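Local structure of Glyco_hydro_cc domain-containing protein (Pseudomonas viridiflava, 6UAV) at residues Q100-L105 against V114-P119; V50-M55 against K67-A72; P33-R38 against Y42-Q47; Y164-M169 against V211-R216; L195-L200 against K204-E209. The protein probably hydrolyses internal beta-1,3-linkages of glucans, as an endo-beta-1,3-glucanase of glycoside hydrolase family 128 built on a TIM-barrel catalytic core. One frame throughout, in Å; residues are numbered along the deposited sequence.

Contact 1 of 5, residues Q100-L105 against V114-P119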
# COMPACT_ATOMS: atom_id res chain seq x y z
N GLN A 100 13.93 16.10 3.10
CA GLN A 100 15.39 15.85 2.91
C GLN A 100 15.61 14.58 2.06
O GLN A 100 16.53 14.57 1.18
CB GLN A 100 16.09 15.76 4.27
CG GLN A 100 17.60 15.51 4.20
CD GLN A 100 18.28 15.87 5.52
OE1 GLN A 100 17.65 16.10 6.53
NE2 GLN A 100 19.58 15.91 5.56
N LEU A 101 14.86 13.52 2.28
CA LEU A 101 14.97 12.26 1.49
C LEU A 101 14.53 12.49 0.05
O LEU A 101 14.99 11.81 -0.85
CB LEU A 101 14.15 11.16 2.18
CG LEU A 101 14.11 9.81 1.47
CD1 LEU A 101 15.50 9.20 1.39
CD2 LEU A 101 13.16 8.85 2.16
N TRP A 102 13.54 13.35 -0.16
CA TRP A 102 12.73 13.28 -1.40
C TRP A 102 13.58 13.38 -2.64
O TRP A 102 13.31 12.66 -3.62
CB TRP A 102 11.58 14.32 -1.36
CG TRP A 102 10.41 13.85 -2.16
CD1 TRP A 102 10.00 14.22 -3.43
CD2 TRP A 102 9.52 12.81 -1.76
NE1 TRP A 102 8.90 13.49 -3.79
CE2 TRP A 102 8.59 12.61 -2.81
CE3 TRP A 102 9.41 12.01 -0.62
CZ2 TRP A 102 7.55 11.68 -2.74
CZ3 TRP A 102 8.34 11.12 -0.54
CH2 TRP A 102 7.44 10.98 -1.58
N PRO A 103 14.58 14.29 -2.73
CA PRO A 103 15.37 14.41 -3.97
C PRO A 103 16.04 13.07 -4.38
O PRO A 103 16.21 12.83 -5.58
CB PRO A 103 16.39 15.52 -3.66
CG PRO A 103 15.64 16.38 -2.60
CD PRO A 103 14.96 15.33 -1.75
N ARG A 104 16.48 12.28 -3.41
CA ARG A 104 17.02 10.90 -3.65
C ARG A 104 15.97 10.02 -4.36
O ARG A 104 16.34 9.28 -5.30
CB ARG A 104 17.51 10.30 -2.33
CG ARG A 104 18.82 10.92 -1.86
CD ARG A 104 19.14 10.48 -0.44
NE ARG A 104 19.34 9.06 -0.24
CZ ARG A 104 19.43 8.52 0.97
NH1 ARG A 104 19.40 9.33 2.02
NH2 ARG A 104 19.63 7.21 1.12
N LEU A 105 14.70 10.10 -3.96
CA LEU A 105 13.58 9.37 -4.59
C LEU A 105 13.32 9.94 -5.97
O LEU A 105 13.08 9.16 -6.91
CB LEU A 105 12.35 9.42 -3.69
CG LEU A 105 12.61 8.93 -2.27
CD1 LEU A 105 11.34 9.05 -1.51
CD2 LEU A 105 13.12 7.48 -2.22
N VAL A 114 10.47 4.97 -12.74
CA VAL A 114 9.34 4.55 -11.86
C VAL A 114 8.58 5.79 -11.40
O VAL A 114 9.22 6.83 -11.15
CB VAL A 114 9.82 3.74 -10.64
CG1 VAL A 114 10.42 2.40 -11.07
CG2 VAL A 114 10.77 4.50 -9.73
N LYS A 115 7.27 5.65 -11.20
CA LYS A 115 6.42 6.73 -10.63
C LYS A 115 6.52 6.58 -9.12
O LYS A 115 6.71 5.40 -8.61
CB LYS A 115 5.00 6.55 -11.09
CG LYS A 115 4.72 6.75 -12.56
CD LYS A 115 5.11 8.03 -13.11
CE LYS A 115 4.79 8.13 -14.58
NZ LYS A 115 5.35 9.38 -15.14
N LEU A 116 6.47 7.67 -8.40
CA LEU A 116 6.57 7.63 -6.94
C LEU A 116 5.15 7.54 -6.38
O LEU A 116 4.34 8.42 -6.64
CB LEU A 116 7.30 8.86 -6.45
CG LEU A 116 8.73 9.03 -6.93
CD1 LEU A 116 9.31 10.29 -6.30
CD2 LEU A 116 9.63 7.84 -6.55
N VAL A 117 4.91 6.53 -5.55
CA VAL A 117 3.62 6.28 -4.88
C VAL A 117 3.82 6.46 -3.38
O VAL A 117 4.32 5.55 -2.71
CB VAL A 117 3.09 4.90 -5.26
CG1 VAL A 117 1.75 4.63 -4.58
CG2 VAL A 117 2.97 4.77 -6.78
N GLY A 118 3.37 7.56 -2.83
CA GLY A 118 3.56 7.81 -1.40
C GLY A 118 3.69 9.30 -1.16
O GLY A 118 3.57 10.08 -2.09
N PRO A 119 3.98 9.75 0.06
CA PRO A 119 4.07 8.89 1.23
C PRO A 119 2.74 8.16 1.51
O PRO A 119 1.70 8.65 1.13
CB PRO A 119 4.45 9.88 2.35
CG PRO A 119 5.04 11.02 1.64
CD PRO A 119 4.20 11.15 0.39
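W102 and L105, one turn apart on the helix, meet L116 and P119 of the strand in a largely apolar contact, with no hydrogen bond between the segments. The outer end of the indole lies against the proline ring, W102 CH2 3.8 Å from P119 CD, with the two groups crossing at a slant. With CG anti to the backbone N (chi1 -151°), the W102 side chain slides past that of L116 in the opposite direction, its CZ2 4.2 Å from L116 CD1. L105 meets the same leucine through CB, 4.1 Å from L116 CD1, and through its carbonyl O, 3.7 Å from L116 CD2; its own CD1 stands over the rim of one indole face.

W102 NE1 is hydrogen-bonded to the carbonyl O of Q153, and F139 adds an edge-to-face contact. A cis peptide bond precedes P119, next to G118, whose carbonyl O the indole approaches. Helix 95-112 packs on strand 115-121, at 147° between the segment axes, within a beta-alpha-beta unit of the TIM barrel.

Contact 2 of 5, residues V50-M55 against K67-A72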
# COMPACT_ATOMS: atom_id res chain seq x y z
N VAL A 50 1.22 -12.09 -11.80
CA VAL A 50 1.25 -11.16 -10.63
C VAL A 50 2.51 -10.32 -10.75
O VAL A 50 3.51 -10.75 -11.40
CB VAL A 50 1.14 -11.90 -9.28
CG1 VAL A 50 -0.17 -12.68 -9.18
CG2 VAL A 50 2.31 -12.84 -9.08
N ASP A 51 2.44 -9.09 -10.25
CA ASP A 51 3.65 -8.23 -10.17
C ASP A 51 3.92 -7.87 -8.72
O ASP A 51 3.02 -7.75 -7.93
CB ASP A 51 3.59 -7.05 -11.12
CG ASP A 51 2.53 -6.02 -10.83
OD1 ASP A 51 1.37 -6.30 -11.19
OD2 ASP A 51 2.88 -4.96 -10.24
N PHE A 52 5.19 -7.73 -8.39
CA PHE A 52 5.66 -7.24 -7.06
C PHE A 52 6.03 -5.76 -7.21
O PHE A 52 6.69 -5.38 -8.19
CB PHE A 52 6.91 -7.99 -6.62
CG PHE A 52 7.62 -7.42 -5.42
CD1 PHE A 52 7.11 -7.61 -4.15
CD2 PHE A 52 8.76 -6.62 -5.58
CE1 PHE A 52 7.77 -7.07 -3.05
CE2 PHE A 52 9.38 -6.09 -4.46
CZ PHE A 52 8.88 -6.29 -3.20
N VAL A 53 5.68 -4.93 -6.23
CA VAL A 53 5.99 -3.47 -6.24
C VAL A 53 6.90 -3.20 -5.08
O VAL A 53 6.57 -3.49 -3.94
CB VAL A 53 4.73 -2.59 -6.16
CG1 VAL A 53 5.08 -1.08 -6.11
CG2 VAL A 53 3.80 -2.89 -7.31
N PRO A 54 8.14 -2.76 -5.36
CA PRO A 54 9.10 -2.52 -4.29
C PRO A 54 8.70 -1.31 -3.44
O PRO A 54 8.05 -0.40 -3.94
CB PRO A 54 10.40 -2.16 -4.95
CG PRO A 54 10.10 -2.02 -6.39
CD PRO A 54 8.68 -2.48 -6.69
N MET A 55 9.27 -1.22 -2.23
CA MET A 55 8.99 -0.10 -1.34
C MET A 55 10.25 0.34 -0.59
O MET A 55 11.03 -0.49 -0.15
CB MET A 55 7.94 -0.47 -0.30
CG MET A 55 7.66 0.68 0.67
SD MET A 55 6.13 0.42 1.61
CE MET A 55 5.70 2.13 1.89
N LYS A 67 18.47 0.99 -7.30
CA LYS A 67 18.56 1.40 -8.72
C LYS A 67 18.92 0.21 -9.58
O LYS A 67 18.33 0.03 -10.66
CB LYS A 67 19.60 2.51 -8.89
CG LYS A 67 19.13 3.86 -8.40
CD LYS A 67 20.31 4.80 -8.27
CE LYS A 67 19.89 6.09 -7.60
NZ LYS A 67 20.98 7.09 -7.65
N LEU A 68 19.89 -0.56 -9.13
CA LEU A 68 20.41 -1.72 -9.88
C LEU A 68 19.22 -2.68 -10.11
O LEU A 68 19.02 -3.18 -11.25
CB LEU A 68 21.53 -2.32 -9.01
CG LEU A 68 22.40 -3.40 -9.64
CD1 LEU A 68 23.18 -2.88 -10.83
CD2 LEU A 68 23.38 -3.94 -8.58
N TYR A 69 18.44 -2.96 -9.06
CA TYR A 69 17.27 -3.85 -9.16
C TYR A 69 16.22 -3.28 -10.12
O TYR A 69 15.77 -3.97 -11.07
CB TYR A 69 16.68 -4.12 -7.78
CG TYR A 69 15.40 -4.91 -7.76
CD1 TYR A 69 15.37 -6.27 -8.04
CD2 TYR A 69 14.20 -4.32 -7.43
CE1 TYR A 69 14.19 -7.00 -8.06
CE2 TYR A 69 13.02 -5.03 -7.42
CZ TYR A 69 13.00 -6.38 -7.72
OH TYR A 69 11.86 -7.12 -7.71
N LEU A 70 15.84 -2.01 -9.95
CA LEU A 70 14.79 -1.44 -10.81
C LEU A 70 15.26 -1.44 -12.27
O LEU A 70 14.45 -1.81 -13.14
CB LEU A 70 14.43 -0.02 -10.37
CG LEU A 70 13.75 0.12 -9.02
CD1 LEU A 70 13.59 1.59 -8.63
CD2 LEU A 70 12.38 -0.52 -9.04
N LEU A 71 16.49 -1.06 -12.56
CA LEU A 71 16.89 -0.94 -13.97
C LEU A 71 16.86 -2.32 -14.65
O LEU A 71 16.61 -2.37 -15.88
CB LEU A 71 18.28 -0.33 -14.01
CG LEU A 71 18.27 1.16 -13.69
CD1 LEU A 71 19.67 1.68 -13.38
CD2 LEU A 71 17.63 1.92 -14.87
N ALA A 72 17.13 -3.39 -13.90
CA ALA A 72 17.16 -4.74 -14.50
C ALA A 72 15.76 -5.41 -14.48
O ALA A 72 15.66 -6.52 -14.99
CB ALA A 72 18.20 -5.60 -13.81
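Strand 51-56 and helix 63-72 are the first two elements of a beta-alpha-beta unit, and F52 and P54 of the strand meet Y69 and L70 on the inner side of that helix. F52 and P54 alternate with V53, whose side chain turns away from the helix. F52 and P54 both start out toward the helix.

P54 CG is the shared point of contact. It lies 3.8 Å from L70 CD2, and it also approaches the edge of the Y69 ring, near the ring plane, with CE2 at 4.3 Å. L70 does not start out facing the strand; its CG stands anti to the carbonyl carbon (chi1 -67°), and the end of the chain swings in to meet the proline. Y69, with its CG anti to the backbone N (chi1 174°), extends toward the strand and brings its hydroxyl O to 3.8 Å from F52 CD2. The two aromatic side chains run at a slant to each other.

Neighbouring elements close round it. L70 continues onto I108 and T112 of helix 95-112, P54 touches L79 of the next strand, and P35 meets both F52 and Y69. The backbone of P54 is also hydrogen-bonded to L80. Apolar strand residues covered by the following helix form the layer between barrel and helices that is characteristic of a TIM barrel.

Contact 3 of 5, residues P33-R38 against Y42-Q47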
# COMPACT_ATOMS: atom_id res chain seq x y z
N PRO A 33 12.39 -3.42 -0.42
CA PRO A 33 12.73 -3.18 -1.82
C PRO A 33 12.75 -4.39 -2.75
O PRO A 33 12.85 -4.22 -3.96
CB PRO A 33 14.15 -2.62 -1.72
CG PRO A 33 14.39 -2.30 -0.29
CD PRO A 33 13.50 -3.22 0.53
N LYS A 34 12.68 -5.62 -2.22
CA LYS A 34 12.70 -6.86 -3.05
C LYS A 34 11.74 -7.88 -2.48
O LYS A 34 11.48 -7.89 -1.26
CB LYS A 34 14.11 -7.43 -3.04
CG LYS A 34 15.06 -6.69 -3.97
CD LYS A 34 16.47 -7.01 -3.69
CE LYS A 34 17.46 -6.23 -4.57
NZ LYS A 34 18.72 -6.06 -3.83
N PRO A 35 11.28 -8.81 -3.32
CA PRO A 35 10.43 -9.89 -2.83
C PRO A 35 11.19 -10.80 -1.88
O PRO A 35 12.45 -10.81 -1.80
CB PRO A 35 10.04 -10.68 -4.07
CG PRO A 35 10.40 -9.83 -5.23
CD PRO A 35 11.52 -8.91 -4.76
N HIS A 36 10.42 -11.62 -1.19
CA HIS A 36 10.98 -12.66 -0.30
C HIS A 36 12.00 -13.52 -1.06
O HIS A 36 11.78 -13.84 -2.24
CB HIS A 36 9.88 -13.56 0.23
CG HIS A 36 10.33 -14.41 1.38
ND1 HIS A 36 11.08 -15.53 1.21
CD2 HIS A 36 10.15 -14.25 2.71
CE1 HIS A 36 11.32 -16.05 2.41
NE2 HIS A 36 10.70 -15.32 3.35
N ASP A 37 13.09 -13.89 -0.41
CA ASP A 37 14.21 -14.59 -1.08
C ASP A 37 13.76 -15.94 -1.65
O ASP A 37 14.37 -16.39 -2.65
CB ASP A 37 15.42 -14.78 -0.15
CG ASP A 37 16.28 -13.52 0.00
OD1 ASP A 37 16.18 -12.59 -0.86
OD2 ASP A 37 17.00 -13.43 1.04
N ARG A 38 12.72 -16.54 -1.09
CA ARG A 38 12.19 -17.85 -1.57
C ARG A 38 11.75 -17.71 -3.03
O ARG A 38 11.87 -18.71 -3.79
CB ARG A 38 11.10 -18.35 -0.62
CG ARG A 38 10.64 -19.75 -0.96
CD ARG A 38 9.63 -20.24 0.06
NE ARG A 38 9.06 -21.54 -0.29
CZ ARG A 38 8.01 -22.10 0.32
NH1 ARG A 38 7.57 -23.29 -0.08
NH2 ARG A 38 7.45 -21.49 1.34
N TYR A 42 12.01 -17.95 -9.31
CA TYR A 42 10.67 -18.27 -9.87
C TYR A 42 10.21 -17.12 -10.77
O TYR A 42 10.22 -15.97 -10.40
CB TYR A 42 9.64 -18.52 -8.76
CG TYR A 42 9.85 -19.77 -7.95
CD1 TYR A 42 9.39 -21.01 -8.39
CD2 TYR A 42 10.51 -19.72 -6.74
CE1 TYR A 42 9.55 -22.15 -7.63
CE2 TYR A 42 10.68 -20.85 -5.96
CZ TYR A 42 10.17 -22.05 -6.40
OH TYR A 42 10.27 -23.18 -5.66
N ASP A 43 9.78 -17.44 -11.96
CA ASP A 43 9.18 -16.43 -12.86
C ASP A 43 7.71 -16.22 -12.46
O ASP A 43 6.82 -16.75 -13.14
CB ASP A 43 9.35 -16.86 -14.29
CG ASP A 43 8.83 -15.84 -15.29
OD1 ASP A 43 8.41 -14.73 -14.86
OD2 ASP A 43 8.85 -16.21 -16.47
N TYR A 44 7.50 -15.51 -11.38
CA TYR A 44 6.15 -15.29 -10.83
C TYR A 44 5.32 -14.48 -11.80
O TYR A 44 4.10 -14.72 -11.89
CB TYR A 44 6.24 -14.76 -9.41
CG TYR A 44 7.01 -13.49 -9.22
CD1 TYR A 44 6.45 -12.28 -9.58
CD2 TYR A 44 8.29 -13.48 -8.69
CE1 TYR A 44 7.15 -11.10 -9.47
CE2 TYR A 44 8.99 -12.30 -8.52
CZ TYR A 44 8.43 -11.11 -8.95
OH TYR A 44 9.04 -9.88 -8.86
N ALA A 45 5.89 -13.51 -12.49
CA ALA A 45 5.11 -12.62 -13.36
C ALA A 45 4.61 -13.42 -14.54
O ALA A 45 3.43 -13.34 -14.82
CB ALA A 45 5.93 -11.41 -13.83
N GLY A 46 5.47 -14.22 -15.15
CA GLY A 46 5.11 -15.03 -16.32
C GLY A 46 4.15 -16.15 -15.98
O GLY A 46 3.31 -16.42 -16.81
N GLN A 47 4.30 -16.83 -14.86
CA GLN A 47 3.48 -18.04 -14.56
C GLN A 47 2.15 -17.66 -13.89
O GLN A 47 1.18 -18.28 -14.20
CB GLN A 47 4.22 -19.01 -13.63
CG GLN A 47 3.40 -20.27 -13.28
CD GLN A 47 2.94 -21.08 -14.45
OE1 GLN A 47 3.48 -21.02 -15.58
NE2 GLN A 47 1.87 -21.86 -14.22
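The side chain of Y44 leaves with CG between the backbone N and the carbonyl carbon (chi1 57°), and this carries its ring back toward P35; Y42 instead has CG anti to the carbonyl carbon (chi1 -68°) and presents a ring edge to R38. These are the two points at which P33-R38 and Y42-Q47 meet. At the first, the Y44 hydroxyl O lies 3.9 Å from P35 CG, and the proline and tyrosine side chains cross at about a right angle. At the second, the carbonyl O of R38 sits in the plane of the Y42 ring, 3.3 Å from CE2, an approach to the aromatic C-H edge by a backbone acceptor.

Each side is braced internally. R38 N donates to H36 ND1 at 3.0 Å with a nearly straight N-H...N angle of 168°, the donor lying close to the imidazole plane, which restrains the turn of that ring. D43, the N-cap of the short helix, accepts from G46 N through OD1 at 3.0 Å, met from above the carboxylate plane. The guanidinium of R38 forms a salt bridge with E243.

The contact lies at the surface, between the loop after strand 27-29 and the start of helix 44-48. Y42 touches P15 at the start of helix 15-22, while Y44 rests on F52 of strand 51-56 and Y69 of helix 63-72 and meets the ring of W28 edge-to-face.

Contact 4 of 5, residues Y164-M169 against V211-R216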
# COMPACT_ATOMS: atom_id res chain seq x y z
N TYR A 164 -14.19 2.38 9.37
CA TYR A 164 -15.19 2.98 8.48
C TYR A 164 -14.69 4.35 8.00
O TYR A 164 -13.71 4.90 8.54
CB TYR A 164 -16.50 3.16 9.25
CG TYR A 164 -17.11 1.87 9.72
CD1 TYR A 164 -16.78 1.36 10.96
CD2 TYR A 164 -18.00 1.16 8.94
CE1 TYR A 164 -17.32 0.18 11.43
CE2 TYR A 164 -18.57 -0.03 9.40
CZ TYR A 164 -18.19 -0.55 10.62
OH TYR A 164 -18.75 -1.69 11.12
N GLY A 165 -15.35 4.85 6.95
CA GLY A 165 -15.11 6.20 6.41
C GLY A 165 -13.94 6.29 5.46
O GLY A 165 -13.48 7.47 5.20
N LEU A 166 -13.46 5.19 4.92
CA LEU A 166 -12.34 5.30 3.96
C LEU A 166 -12.66 6.28 2.81
O LEU A 166 -11.82 7.14 2.48
CB LEU A 166 -11.93 3.91 3.48
CG LEU A 166 -10.99 3.89 2.29
CD1 LEU A 166 -9.67 4.63 2.58
CD2 LEU A 166 -10.73 2.47 1.93
N SER A 167 -13.83 6.21 2.18
CA SER A 167 -14.19 7.15 1.08
C SER A 167 -14.09 8.61 1.58
O SER A 167 -13.60 9.46 0.83
CB SER A 167 -15.54 6.86 0.49
OG SER A 167 -16.53 7.13 1.46
N SER A 168 -14.42 8.90 2.84
CA SER A 168 -14.43 10.27 3.39
C SER A 168 -12.97 10.72 3.55
O SER A 168 -12.65 11.90 3.25
CB SER A 168 -15.25 10.31 4.66
OG SER A 168 -14.52 9.88 5.78
N MET A 169 -12.07 9.79 3.90
CA MET A 169 -10.66 10.13 4.07
C MET A 169 -10.05 10.38 2.66
O MET A 169 -9.25 11.32 2.50
CB MET A 169 -9.91 9.04 4.82
CG MET A 169 -10.27 8.93 6.27
SD MET A 169 -10.23 10.45 7.21
CE MET A 169 -8.49 10.78 7.29
N VAL A 211 -14.15 -2.71 -1.19
CA VAL A 211 -13.61 -3.09 -2.53
C VAL A 211 -14.49 -2.47 -3.61
O VAL A 211 -13.94 -1.92 -4.64
CB VAL A 211 -13.50 -4.63 -2.68
CG1 VAL A 211 -13.28 -5.04 -4.15
CG2 VAL A 211 -12.38 -5.14 -1.83
N THR A 212 -15.81 -2.51 -3.45
CA THR A 212 -16.71 -1.94 -4.49
C THR A 212 -16.40 -0.46 -4.63
O THR A 212 -16.40 0.07 -5.77
CB THR A 212 -18.18 -2.15 -4.17
OG1 THR A 212 -18.39 -3.56 -4.13
CG2 THR A 212 -19.10 -1.52 -5.18
N MET A 213 -16.26 0.21 -3.50
CA MET A 213 -16.02 1.67 -3.51
C MET A 213 -14.67 1.94 -4.20
O MET A 213 -14.64 2.84 -5.09
CB MET A 213 -16.08 2.18 -2.07
CG MET A 213 -15.83 3.66 -1.93
SD MET A 213 -14.08 4.04 -1.78
CE MET A 213 -13.70 3.29 -0.20
N LEU A 214 -13.63 1.16 -3.90
CA LEU A 214 -12.27 1.42 -4.43
C LEU A 214 -12.23 1.09 -5.93
O LEU A 214 -11.57 1.83 -6.64
CB LEU A 214 -11.23 0.64 -3.65
CG LEU A 214 -11.06 1.06 -2.20
CD1 LEU A 214 -10.16 0.05 -1.48
CD2 LEU A 214 -10.49 2.49 -2.03
N GLU A 215 -12.93 0.04 -6.35
CA GLU A 215 -13.04 -0.33 -7.77
C GLU A 215 -13.73 0.82 -8.53
O GLU A 215 -13.34 1.07 -9.67
CB GLU A 215 -13.78 -1.65 -7.91
CG GLU A 215 -12.92 -2.87 -7.57
CD GLU A 215 -11.82 -3.20 -8.57
OE1 GLU A 215 -11.90 -2.68 -9.74
OE2 GLU A 215 -10.94 -4.02 -8.21
N ARG A 216 -14.76 1.43 -7.93
CA ARG A 216 -15.59 2.45 -8.62
C ARG A 216 -14.90 3.81 -8.61
O ARG A 216 -15.25 4.57 -9.46
CB ARG A 216 -17.03 2.48 -8.10
CG ARG A 216 -17.72 1.16 -8.40
CD ARG A 216 -19.19 1.11 -8.03
NE ARG A 216 -19.76 -0.18 -8.46
CZ ARG A 216 -20.96 -0.58 -8.07
NH1 ARG A 216 -21.67 0.21 -7.28
NH2 ARG A 216 -21.43 -1.75 -8.46
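M213, L166 and S167 bury the most surface here, with M213 in the middle of the contact. Its CG stands anti to the backbone N (chi1 179°), sending the chain out from helix 200-216, and bends at the next two torsions then fold the methyl group over L166. M213 CE is 3.7 Å from L166 CG and equally near its CD2, so the methyl sits against the branch point and one methyl of the leucine. The two side chains pass at a slant.

Behind the methyl, the sulfur takes the other neighbour: M213 SD is 3.9 Å from S167 CB. The serine therefore contributes its methylene carbon to the sulfur, and its backbone N lies 3.8 Å from M213 CE. The same CD2 of L166 also reaches L214 CD2 of helix 200-216, at 4.0 Å, these two side chains crossing at about a right angle.

L166 also packs on F159 and W161 of strand 156-161, and L214 reaches V182 and F185 of strand 180-185. G165 is the N-cap of helix 166-173; its carbonyl O takes the S168 hydroxyl at 2.7 Å, in the carbonyl plane on a lone pair, besides the backbone N of M169.

Nearly all the touching is by carbon and sulfur, so what joins the two helices is mainly dispersion and the fit of a bent methionine chain, without directional bonds.

Contact 5 of 5, residues L195-L200 against K204-E209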
# COMPACT_ATOMS: atom_id res chain seq x y z
N LEU A 195 -20.69 -1.30 15.72
CA LEU A 195 -19.94 -1.30 14.42
C LEU A 195 -18.68 -2.19 14.51
O LEU A 195 -17.95 -2.27 13.49
CB LEU A 195 -19.51 0.12 14.02
CG LEU A 195 -20.64 1.07 13.64
CD1 LEU A 195 -20.10 2.49 13.55
CD2 LEU A 195 -21.25 0.63 12.30
N GLN A 196 -18.40 -2.76 15.68
CA GLN A 196 -17.19 -3.61 15.87
C GLN A 196 -17.22 -4.75 14.86
O GLN A 196 -18.31 -5.33 14.63
CB GLN A 196 -17.02 -4.12 17.30
CG GLN A 196 -18.17 -4.96 17.84
CD GLN A 196 -19.12 -4.16 18.68
OE1 GLN A 196 -19.68 -3.15 18.26
NE2 GLN A 196 -19.24 -4.60 19.93
N ILE A 197 -16.07 -5.06 14.28
CA ILE A 197 -15.95 -6.15 13.28
C ILE A 197 -15.47 -7.38 14.03
O ILE A 197 -14.25 -7.57 14.14
CB ILE A 197 -15.04 -5.74 12.12
CG1 ILE A 197 -15.49 -4.42 11.48
CG2 ILE A 197 -14.95 -6.87 11.10
CD1 ILE A 197 -16.89 -4.47 10.91
N ASP A 198 -16.40 -8.14 14.59
CA ASP A 198 -16.12 -9.20 15.59
C ASP A 198 -16.62 -10.53 15.00
O ASP A 198 -16.74 -11.50 15.75
CB ASP A 198 -16.73 -8.87 16.94
CG ASP A 198 -18.23 -8.55 16.77
OD1 ASP A 198 -18.67 -8.45 15.64
OD2 ASP A 198 -18.92 -8.72 17.87
N SER A 199 -16.84 -10.59 13.69
CA SER A 199 -17.23 -11.83 12.99
C SER A 199 -16.64 -11.83 11.57
O SER A 199 -16.36 -10.74 10.95
CB SER A 199 -18.74 -12.05 12.97
OG SER A 199 -19.38 -11.10 12.12
N LEU A 200 -16.53 -13.02 11.01
CA LEU A 200 -16.18 -13.16 9.58
C LEU A 200 -17.24 -12.50 8.68
O LEU A 200 -16.84 -11.83 7.67
CB LEU A 200 -15.93 -14.63 9.23
CG LEU A 200 -15.78 -14.91 7.72
CD1 LEU A 200 -14.54 -14.19 7.16
CD2 LEU A 200 -15.75 -16.40 7.38
N LYS A 204 -16.45 -9.70 5.89
CA LYS A 204 -16.83 -9.94 4.46
C LYS A 204 -17.69 -8.78 3.97
O LYS A 204 -17.50 -8.24 2.83
CB LYS A 204 -17.55 -11.28 4.26
CG LYS A 204 -16.68 -12.53 4.32
CD LYS A 204 -17.46 -13.84 4.28
CE LYS A 204 -18.05 -14.06 2.90
NZ LYS A 204 -18.85 -15.30 2.90
N GLN A 205 -18.65 -8.37 4.80
CA GLN A 205 -19.56 -7.24 4.46
C GLN A 205 -18.70 -6.00 4.18
O GLN A 205 -18.93 -5.28 3.18
CB GLN A 205 -20.60 -7.08 5.55
CG GLN A 205 -21.73 -6.13 5.18
CD GLN A 205 -21.37 -4.67 5.26
OE1 GLN A 205 -20.50 -4.25 6.03
NE2 GLN A 205 -22.03 -3.87 4.43
N GLN A 206 -17.76 -5.71 5.06
CA GLN A 206 -16.98 -4.47 4.95
C GLN A 206 -15.97 -4.60 3.79
O GLN A 206 -15.80 -3.61 3.05
CB GLN A 206 -16.29 -4.15 6.27
CG GLN A 206 -17.21 -3.38 7.20
CD GLN A 206 -17.58 -2.03 6.60
OE1 GLN A 206 -16.70 -1.16 6.48
NE2 GLN A 206 -18.85 -1.88 6.19
N MET A 207 -15.40 -5.79 3.57
CA MET A 207 -14.53 -6.02 2.38
C MET A 207 -15.33 -5.74 1.12
O MET A 207 -14.83 -5.03 0.23
CB MET A 207 -13.99 -7.46 2.35
CG MET A 207 -13.30 -7.77 1.04
SD MET A 207 -12.74 -9.47 1.02
CE MET A 207 -11.23 -9.27 1.97
N ALA A 208 -16.54 -6.25 1.01
CA ALA A 208 -17.32 -6.01 -0.23
C ALA A 208 -17.56 -4.50 -0.41
O ALA A 208 -17.42 -3.98 -1.53
CB ALA A 208 -18.60 -6.83 -0.20
N GLU A 209 -18.00 -3.82 0.64
CA GLU A 209 -18.31 -2.37 0.57
C GLU A 209 -17.04 -1.61 0.14
O GLU A 209 -17.10 -0.84 -0.80
CB GLU A 209 -18.80 -1.84 1.92
CG GLU A 209 -20.29 -1.93 2.00
CD GLU A 209 -21.00 -1.08 3.03
OE1 GLU A 209 -20.34 -0.26 3.72
OE2 GLU A 209 -22.22 -1.31 3.16
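This is a local contact at the start of helix 200-216, where the loop L195-S199 that follows strand 180-185 leads into L200, the first residue of the helix, and folds against its first turns. I197 and L200 touch Q206 and K204. The backbone bond that links the pieces is K204 N to L200 O, 2.8 Å and close to linear at 161°, a helical i to i+4 bond in the opening turns. Beside this bond the side chains of the same two residues lie at a slant to each other, L200 CD1 being 3.9 Å from K204 CG. The K204 chain, bent at its third torsion, takes its ammonium to E248 in a salt bridge, and it makes a cation-pi contact with Y252.

I197 points at the helix, its CD1 3.9 Å from Q206 CG, the two chains at about a right angle. Bent at chi2 (-63°), Q206 brings its amide alongside Q205, where NE2 donates to Q205 OE1 at 2.9 Å, in the carbonyl plane on a lone pair, while Q206 OE1 is bonded to N187.

S199 caps K202 N through its hydroxyl: a serine N-capped start of helix 200-216, the helix that follows strand 180-185 in the TIM barrel.

In the fold
Contacts 1 and 2 are the buried ones, each setting a helix on a strand of the barrel with apolar side chains; they touch where V114 packs on L70. Contact 3 lies at the surface yet adjoins contact 2, since P33, K34 and P35 press on F52, P54 and Y69, and helix 44-48 leads into strand 51-56. Contacts 4 and 5, partly buried, share helix 200-216 and meet through Y164, whose hydroxyl probably bonds to the carbonyl of L195. Contact 4 joins helix to helix by carbon and sulfur, whereas contact 5 combines a helical backbone bond with side-chain packing. Contacts 2 and 5 lie on opposite sides of the chain's centre, their centres about 34 Å apart.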